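Long-range contact in heavy metal cation tricomponent efflux pump ZneA(CzcA-like) (Cupriavidus metallidurans, PDB 4K0J), which probably exports zinc ions from the cell in exchange for protons, as the inner-membrane pump of an RND-type tripartite heavy metal efflux system: residues L962-A976 against R987-T1001. Sequence-based numbering, arbitrary orientation.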
loop_
_atom_site.group_PDB
_atom_site.type_symbol
_atom_site.label_atom_id
_atom_site.label_comp_id
_atom_site.label_asym_id
_atom_site.label_seq_id
_atom_site.Cartn_x
_atom_site.Cartn_y
_atom_site.Cartn_z
ATOM N N LEU C 962 33.985 42.992 5.916
ATOM C CA LEU C 962 35.145 42.347 5.306
ATOM C C LEU C 962 35.355 40.937 5.848
ATOM O O LEU C 962 35.691 40.016 5.100
ATOM C CB LEU C 962 36.413 43.176 5.523
ATOM C CG LEU C 962 36.533 44.474 4.724
ATOM C CD1 LEU C 962 37.951 45.010 4.792
ATOM C CD2 LEU C 962 36.100 44.260 3.286
ATOM N N MET C 963 35.146 40.775 7.151
ATOM C CA MET C 963 35.355 39.494 7.813
ATOM C C MET C 963 34.375 38.453 7.289
ATOM O O MET C 963 34.777 37.362 6.866
ATOM C CB MET C 963 35.208 39.656 9.327
ATOM C CG MET C 963 36.030 38.681 10.149
ATOM S SD MET C 963 36.183 39.183 11.875
ATOM C CE MET C 963 34.460 39.255 12.357
ATOM N N THR C 964 33.094 38.806 7.305
ATOM C CA THR C 964 32.045 37.941 6.776
ATOM C C THR C 964 32.309 37.599 5.314
ATOM O O THR C 964 32.269 36.431 4.916
ATOM C CB THR C 964 30.664 38.611 6.870
ATOM O OG1 THR C 964 30.696 39.876 6.199
ATOM C CG2 THR C 964 30.266 38.826 8.324
ATOM N N ALA C 965 32.588 38.632 4.524
ATOM C CA ALA C 965 32.825 38.487 3.093
ATOM C C ALA C 965 34.092 37.698 2.791
ATOM O O ALA C 965 34.315 37.287 1.652
ATOM C CB ALA C 965 32.885 39.843 2.429
ATOM N N THR C 966 34.927 37.503 3.805
ATOM C CA THR C 966 36.129 36.699 3.633
ATOM C C THR C 966 35.885 35.238 3.986
ATOM O O THR C 966 36.169 34.347 3.185
ATOM C CB THR C 966 37.300 37.234 4.459
ATOM O OG1 THR C 966 37.604 38.571 4.042
ATOM C CG2 THR C 966 38.523 36.359 4.257
ATOM N N VAL C 967 35.362 34.990 5.185
ATOM C CA VAL C 967 35.088 33.614 5.594
ATOM C C VAL C 967 34.099 32.941 4.647
ATOM O O VAL C 967 34.253 31.766 4.306
ATOM C CB VAL C 967 34.573 33.517 7.043
ATOM C CG1 VAL C 967 35.708 33.733 8.023
ATOM C CG2 VAL C 967 33.456 34.513 7.283
ATOM N N ALA C 968 33.095 33.691 4.206
ATOM C CA ALA C 968 32.104 33.135 3.297
ATOM C C ALA C 968 32.696 32.901 1.909
ATOM O O ALA C 968 32.119 32.185 1.097
ATOM C CB ALA C 968 30.884 34.036 3.218
ATOM N N ALA C 969 33.854 33.498 1.642
ATOM C CA ALA C 969 34.468 33.400 0.324
ATOM C C ALA C 969 35.744 32.569 0.326
ATOM O O ALA C 969 36.410 32.451 -0.699
ATOM C CB ALA C 969 34.744 34.782 -0.238
ATOM N N LEU C 970 36.085 31.997 1.476
ATOM C CA LEU C 970 37.251 31.119 1.563
ATOM C C LEU C 970 36.846 29.697 1.911
ATOM O O LEU C 970 37.647 28.769 1.799
ATOM C CB LEU C 970 38.278 31.641 2.571
ATOM C CG LEU C 970 39.072 32.877 2.149
ATOM C CD1 LEU C 970 40.359 32.975 2.945
ATOM C CD2 LEU C 970 39.364 32.861 0.659
ATOM N N GLY C 971 35.598 29.529 2.331
ATOM C CA GLY C 971 35.074 28.208 2.613
ATOM C C GLY C 971 34.792 27.454 1.330
ATOM O O GLY C 971 34.724 26.226 1.320
ATOM N N LEU C 972 34.639 28.194 0.236
ATOM C CA LEU C 972 34.271 27.593 -1.039
ATOM C C LEU C 972 35.430 27.521 -2.026
ATOM O O LEU C 972 35.312 26.907 -3.089
ATOM C CB LEU C 972 33.077 28.329 -1.646
ATOM C CG LEU C 972 31.813 28.142 -0.810
ATOM C CD1 LEU C 972 30.626 28.829 -1.446
ATOM C CD2 LEU C 972 31.535 26.659 -0.615
ATOM N N ILE C 973 36.546 28.150 -1.674
ATOM C CA ILE C 973 37.774 28.003 -2.453
ATOM C C ILE C 973 38.230 26.540 -2.596
ATOM O O ILE C 973 38.561 26.109 -3.702
ATOM C CB ILE C 973 38.921 28.902 -1.925
ATOM C CG1 ILE C 973 38.764 30.325 -2.466
ATOM C CG2 ILE C 973 40.280 28.339 -2.320
ATOM C CD1 ILE C 973 40.026 31.160 -2.387
ATOM N N PRO C 974 38.242 25.766 -1.491
ATOM C CA PRO C 974 38.608 24.359 -1.687
ATOM C C PRO C 974 37.563 23.605 -2.505
ATOM O O PRO C 974 37.902 22.656 -3.209
ATOM C CB PRO C 974 38.652 23.810 -0.259
ATOM C CG PRO C 974 37.768 24.707 0.512
ATOM C CD PRO C 974 37.995 26.061 -0.068
ATOM N N ALA C 975 36.309 24.034 -2.417
ATOM C CA ALA C 975 35.242 23.417 -3.194
ATOM C C ALA C 975 35.371 23.794 -4.665
ATOM O O ALA C 975 34.754 23.173 -5.533
ATOM C CB ALA C 975 33.883 23.827 -2.651
ATOM N N ALA C 976 36.180 24.813 -4.937
ATOM C CA ALA C 976 36.476 25.210 -6.306
ATOM C C ALA C 976 37.622 24.382 -6.883
ATOM O O ALA C 976 38.158 24.707 -7.943
ATOM C CB ALA C 976 36.802 26.691 -6.371
ATOM N N ARG C 987 31.967 22.869 -7.661
ATOM C CA ARG C 987 32.703 23.951 -8.306
ATOM C C ARG C 987 31.851 25.057 -8.939
ATOM O O ARG C 987 32.287 26.199 -8.984
ATOM C CB ARG C 987 33.690 23.398 -9.332
ATOM C CG ARG C 987 34.767 22.527 -8.731
ATOM C CD ARG C 987 35.844 22.225 -9.748
ATOM N NE ARG C 987 35.288 21.676 -10.982
ATOM C CZ ARG C 987 35.030 20.389 -11.177
ATOM N NH1 ARG C 987 35.273 19.510 -10.216
ATOM N NH2 ARG C 987 34.523 19.979 -12.330
ATOM N N PRO C 988 30.655 24.725 -9.461
ATOM C CA PRO C 988 29.794 25.828 -9.902
ATOM C C PRO C 988 29.401 26.787 -8.780
ATOM O O PRO C 988 29.614 27.993 -8.929
ATOM C CB PRO C 988 28.558 25.102 -10.431
ATOM C CG PRO C 988 29.089 23.832 -10.947
ATOM C CD PRO C 988 30.185 23.435 -9.997
ATOM N N LEU C 989 28.841 26.269 -7.690
ATOM C CA LEU C 989 28.453 27.116 -6.562
ATOM C C LEU C 989 29.677 27.815 -5.979
ATOM O O LEU C 989 29.626 28.998 -5.636
ATOM C CB LEU C 989 27.750 26.309 -5.466
ATOM C CG LEU C 989 26.594 25.392 -5.870
ATOM C CD1 LEU C 989 27.086 23.970 -6.011
ATOM C CD2 LEU C 989 25.455 25.457 -4.870
ATOM N N ALA C 990 30.775 27.071 -5.884
ATOM C CA ALA C 990 32.037 27.597 -5.381
ATOM C C ALA C 990 32.482 28.807 -6.192
ATOM O O ALA C 990 32.797 29.858 -5.644
ATOM C CB ALA C 990 33.104 26.518 -5.419
ATOM N N THR C 991 32.492 28.648 -7.508
ATOM C CA THR C 991 32.906 29.705 -8.416
ATOM C C THR C 991 31.984 30.915 -8.311
ATOM O O THR C 991 32.447 32.043 -8.138
ATOM C CB THR C 991 32.916 29.202 -9.865
ATOM O OG1 THR C 991 33.641 27.968 -9.934
ATOM C CG2 THR C 991 33.563 30.219 -10.781
ATOM N N VAL C 992 30.680 30.669 -8.413
ATOM C CA VAL C 992 29.682 31.732 -8.338
ATOM C C VAL C 992 29.798 32.558 -7.058
ATOM O O VAL C 992 29.782 33.790 -7.100
ATOM C CB VAL C 992 28.253 31.166 -8.444
ATOM C CG1 VAL C 992 27.231 32.203 -8.006
ATOM C CG2 VAL C 992 27.977 30.693 -9.863
ATOM N N VAL C 993 29.926 31.882 -5.922
ATOM C CA VAL C 993 30.012 32.578 -4.642
ATOM C C VAL C 993 31.357 33.275 -4.437
ATOM O O VAL C 993 31.399 34.476 -4.168
ATOM C CB VAL C 993 29.737 31.638 -3.454
ATOM C CG1 VAL C 993 30.064 32.335 -2.150
ATOM C CG2 VAL C 993 28.289 31.170 -3.466
ATOM N N VAL C 994 32.449 32.522 -4.562
ATOM C CA VAL C 994 33.794 33.065 -4.374
ATOM C C VAL C 994 34.045 34.275 -5.272
ATOM O O VAL C 994 34.481 35.327 -4.801
ATOM C CB VAL C 994 34.889 31.999 -4.624
ATOM C CG1 VAL C 994 36.261 32.645 -4.727
ATOM C CG2 VAL C 994 34.881 30.964 -3.515
ATOM N N GLY C 995 33.749 34.126 -6.559
ATOM C CA GLY C 995 33.924 35.213 -7.504
ATOM C C GLY C 995 32.928 36.334 -7.289
ATOM O O GLY C 995 33.268 37.510 -7.416
ATOM N N GLY C 996 31.696 35.967 -6.950
ATOM C CA GLY C 996 30.627 36.934 -6.789
ATOM C C GLY C 996 30.555 37.600 -5.429
ATOM O O GLY C 996 29.617 38.343 -5.150
ATOM N N LEU C 997 31.541 37.337 -4.580
ATOM C CA LEU C 997 31.572 37.943 -3.257
ATOM C C LEU C 997 32.782 38.850 -3.136
ATOM O O LEU C 997 32.801 39.769 -2.321
ATOM C CB LEU C 997 31.606 36.867 -2.173
ATOM C CG LEU C 997 31.079 37.266 -0.794
ATOM C CD1 LEU C 997 29.629 37.717 -0.889
ATOM C CD2 LEU C 997 31.217 36.109 0.177
ATOM N N ILE C 998 33.793 38.587 -3.955
ATOM C CA ILE C 998 35.010 39.386 -3.949
ATOM C C ILE C 998 34.844 40.611 -4.850
ATOM O O ILE C 998 35.728 41.463 -4.928
ATOM C CB ILE C 998 36.239 38.550 -4.380
ATOM C CG1 ILE C 998 37.532 39.141 -3.803
ATOM C CG2 ILE C 998 36.306 38.419 -5.896
ATOM C CD1 ILE C 998 38.771 38.325 -4.112
ATOM N N THR C 999 33.703 40.693 -5.530
ATOM C CA THR C 999 33.381 41.859 -6.349
ATOM C C THR C 999 32.039 42.439 -5.925
ATOM O O THR C 999 31.468 43.281 -6.617
ATOM C CB THR C 999 33.297 41.517 -7.848
ATOM O OG1 THR C 999 31.991 41.015 -8.151
ATOM C CG2 THR C 999 34.351 40.487 -8.239
ATOM N N ALA C 1000 31.531 41.969 -4.792
ATOM C CA ALA C 1000 30.258 42.444 -4.271
ATOM C C ALA C 1000 30.490 43.330 -3.060
ATOM O O ALA C 1000 29.760 44.293 -2.834
ATOM C CB ALA C 1000 29.368 41.273 -3.901
ATOM N N THR C 1001 31.511 42.992 -2.282
ATOM C CA THR C 1001 31.858 43.755 -1.093
ATOM C C THR C 1001 32.406 45.122 -1.494
ATOM O O THR C 1001 32.148 46.126 -0.828
ATOM C CB THR C 1001 32.904 43.008 -0.245
ATOM O OG1 THR C 1001 32.501 41.646 -0.080
ATOM C CG2 THR C 1001 33.046 43.651 1.120
#
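Leu972 and Val993 meet at the middle of an antiparallel hairpin formed by the last two predicted transmembrane spans of this RND pump, Leu972 coming just after the regular helix 962-970. The axes of helices 962-970 and 987-997 approach to 8.8 Å at 157° between their N-to-C directions, and no hydrogen bond joins the segments: the contact is close apolar packing. Leu972 sends CD1 obliquely onto the branch point of Val993, 3.6 Å from its CB, while its CB rests 3.7 Å from Val994 CG2. That methyl lies anti to the carbonyl carbon of Val994, a setting that also brings it near Ala969 O. Ile973, at the surface, crosses Val994 at about a right angle and adds a looser contact through CG1.

Toward Arg987 alanines meet across the contact. Ala990 CB rests against two methyls, 3.9 Å from Ala975 CB and 3.8 Å from Ala976 CB. Arg987 lays CG and CD alongside the carbonyls of Ala975 and Ala976, and its bent chain carries the guanidinium to a salt bridge with Asp984. Arg905 ties both segments together, bonding Ala976 O and Thr991 OG1. In the other direction Leu997, CG anti to its own N (chi1 -156°), places one of its methyls, CD2, against Ala968 CB and Ala969 CB. Away from this contact each segment packs on another helix: Met963 and Thr964 on 399-411, Leu989 and Val992 on 911-939. At the far end Thr1001 turns CG2 to Leu962 CD2, while its OG1 bonds back to Leu997 O at 2.9 Å, nearly in line with the carbonyl bond (169° at the oxygen).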